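Local coordinates for protein pyruvate-formate lyase-activating enzyme (PDB 3CAN) that belongs to the radical SAM superfamily as an activating-enzyme domain and probably forms part of a TIM-barrel-like alpha/beta fold, at residues A[83-88]-A[120-125]. Sequence-based numbering, arbitrary orientation.
Sequences KNIRRV and ASLPRH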
# COMPACT_ATOMS: atom_id res chain seq x y z
N LYS A 83 1.98 -6.01 22.30
CA LYS A 83 0.89 -5.58 23.18
C LYS A 83 -0.28 -5.00 22.37
O LYS A 83 -1.44 -5.33 22.62
CB LYS A 83 1.41 -4.54 24.17
CG LYS A 83 0.37 -4.06 25.14
CD LYS A 83 0.96 -3.18 26.24
CE LYS A 83 1.78 -3.99 27.24
NZ LYS A 83 3.20 -4.13 26.84
N ASN A 84 0.04 -4.16 21.40
CA ASN A 84 -0.99 -3.53 20.56
C ASN A 84 -1.77 -4.52 19.70
O ASN A 84 -2.99 -4.39 19.52
CB ASN A 84 -0.37 -2.47 19.65
CG ASN A 84 -0.04 -1.18 20.39
OD1 ASN A 84 -0.47 -0.99 21.54
ND2 ASN A 84 0.76 -0.32 19.76
N ILE A 85 -1.07 -5.51 19.16
CA ILE A 85 -1.72 -6.53 18.38
C ILE A 85 -2.67 -7.31 19.28
O ILE A 85 -3.82 -7.56 18.92
CB ILE A 85 -0.73 -7.49 17.68
CG1 ILE A 85 0.15 -6.72 16.68
CG2 ILE A 85 -1.49 -8.61 17.00
CD1 ILE A 85 1.35 -7.50 16.17
N ARG A 86 -2.20 -7.67 20.48
CA ARG A 86 -3.08 -8.38 21.42
C ARG A 86 -4.30 -7.53 21.78
O ARG A 86 -5.41 -8.04 21.84
CB ARG A 86 -2.32 -8.78 22.68
CG ARG A 86 -3.13 -9.65 23.64
CD ARG A 86 -2.23 -10.26 24.72
NE ARG A 86 -1.34 -11.27 24.16
CZ ARG A 86 -1.71 -12.51 23.85
NH1 ARG A 86 -2.96 -12.93 24.06
NH2 ARG A 86 -0.83 -13.34 23.34
N ARG A 87 -4.09 -6.23 21.99
CA ARG A 87 -5.21 -5.36 22.38
C ARG A 87 -6.29 -5.30 21.31
O ARG A 87 -7.48 -5.38 21.62
CB ARG A 87 -4.75 -3.96 22.76
CG ARG A 87 -5.80 -3.25 23.62
CD ARG A 87 -5.37 -1.88 24.06
NE ARG A 87 -6.43 -1.23 24.84
CZ ARG A 87 -6.65 -1.42 26.14
NH1 ARG A 87 -7.65 -0.78 26.74
NH2 ARG A 87 -5.88 -2.23 26.85
N VAL A 88 -5.88 -5.15 20.05
CA VAL A 88 -6.83 -5.11 18.95
C VAL A 88 -7.57 -6.45 18.82
O VAL A 88 -8.79 -6.47 18.64
CB VAL A 88 -6.12 -4.73 17.64
CG1 VAL A 88 -7.11 -4.67 16.49
CG2 VAL A 88 -5.40 -3.38 17.82
N ALA A 120 -1.84 -16.97 15.95
CA ALA A 120 -2.83 -18.04 16.03
C ALA A 120 -3.46 -18.13 17.43
O ALA A 120 -4.61 -18.52 17.58
CB ALA A 120 -2.18 -19.37 15.66
N SER A 121 -2.69 -17.75 18.44
CA SER A 121 -3.13 -17.82 19.83
C SER A 121 -4.10 -16.71 20.22
O SER A 121 -4.76 -16.80 21.25
CB SER A 121 -1.91 -17.80 20.76
OG SER A 121 -1.32 -16.51 20.84
N LEU A 122 -4.21 -15.67 19.40
CA LEU A 122 -5.06 -14.54 19.71
C LEU A 122 -6.54 -14.88 19.50
O LEU A 122 -6.87 -15.71 18.64
CB LEU A 122 -4.66 -13.32 18.88
CG LEU A 122 -3.22 -12.85 19.10
CD1 LEU A 122 -2.83 -11.75 18.09
CD2 LEU A 122 -3.01 -12.39 20.55
N PRO A 123 -7.42 -14.25 20.30
CA PRO A 123 -8.84 -14.58 20.27
C PRO A 123 -9.53 -14.18 18.97
O PRO A 123 -10.60 -14.72 18.66
CB PRO A 123 -9.41 -13.79 21.46
CG PRO A 123 -8.49 -12.69 21.66
CD PRO A 123 -7.12 -13.22 21.31
N ARG A 124 -8.96 -13.21 18.25
CA ARG A 124 -9.36 -12.88 16.88
C ARG A 124 -8.11 -12.87 16.03
O ARG A 124 -7.14 -12.20 16.38
CB ARG A 124 -10.04 -11.51 16.80
CG ARG A 124 -10.50 -11.13 15.39
CD ARG A 124 -11.22 -9.78 15.30
NE ARG A 124 -11.57 -9.50 13.91
CZ ARG A 124 -12.80 -9.28 13.45
NH1 ARG A 124 -13.85 -9.26 14.26
NH2 ARG A 124 -12.98 -9.06 12.15
N HIS A 125 -8.12 -13.61 14.92
CA HIS A 125 -6.97 -13.62 14.01
C HIS A 125 -7.01 -12.41 13.08
O HIS A 125 -8.09 -11.80 12.90
CB HIS A 125 -6.99 -14.87 13.13
CG HIS A 125 -6.78 -16.15 13.88
ND1 HIS A 125 -7.02 -17.38 13.32
CD2 HIS A 125 -6.33 -16.38 15.14
CE1 HIS A 125 -6.72 -18.33 14.20
NE2 HIS A 125 -6.32 -17.74 15.32
O HOH W 1 -3.17 -15.91 23.42
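Leu122 lays its CD2 methyl over one face of the Arg86 guanidinium, 3.5 Å from CZ of Arg86 and displaced toward the rim of the flat group. The cation is reached by a bend in the arginine chain: CG leaves anti to the backbone N (chi1 -174°), the next torsion stays extended, and a turn at chi3 (-70°) swings the guanidinium across the leucine. The other leucine methyl, CD1, meets CG2 of Ile85 at 3.6 Å, the two side chains crossing at about a right angle. One leucine thus divides its methyls between an apolar partner and a charged one. Ile85 and Leu122 both pack on Tyr95 of strand 95-101, and Ile85 continues inward to Ile60 and Ile97, so this half of the contact belongs to the layer between helices and parallel sheet. On the polar side, a water lies at the edge of the guanidinium, in its plane; it accepts from NH1 of Arg86 at 3.1 Å and donates to the backbone O of Ser121 at 2.8 Å. Ser121 turns its hydroxyl back into its own helix, bonding to Phe118 O. Further along the segment, NE2 of His125 donates to O of Ala120 at 2.9 Å, which ties the loop to the last turn of helix 109-121. The contact joins helix 79-90 to the loop after helix 109-121, helices that come just before and just after strand 95-101 in the chain. Its direct touches are van der Waals, with polar linkage carried by water, so one face of the guanidinium rests on a leucine methyl while NH1, at the edge, gives its hydrogen to a water.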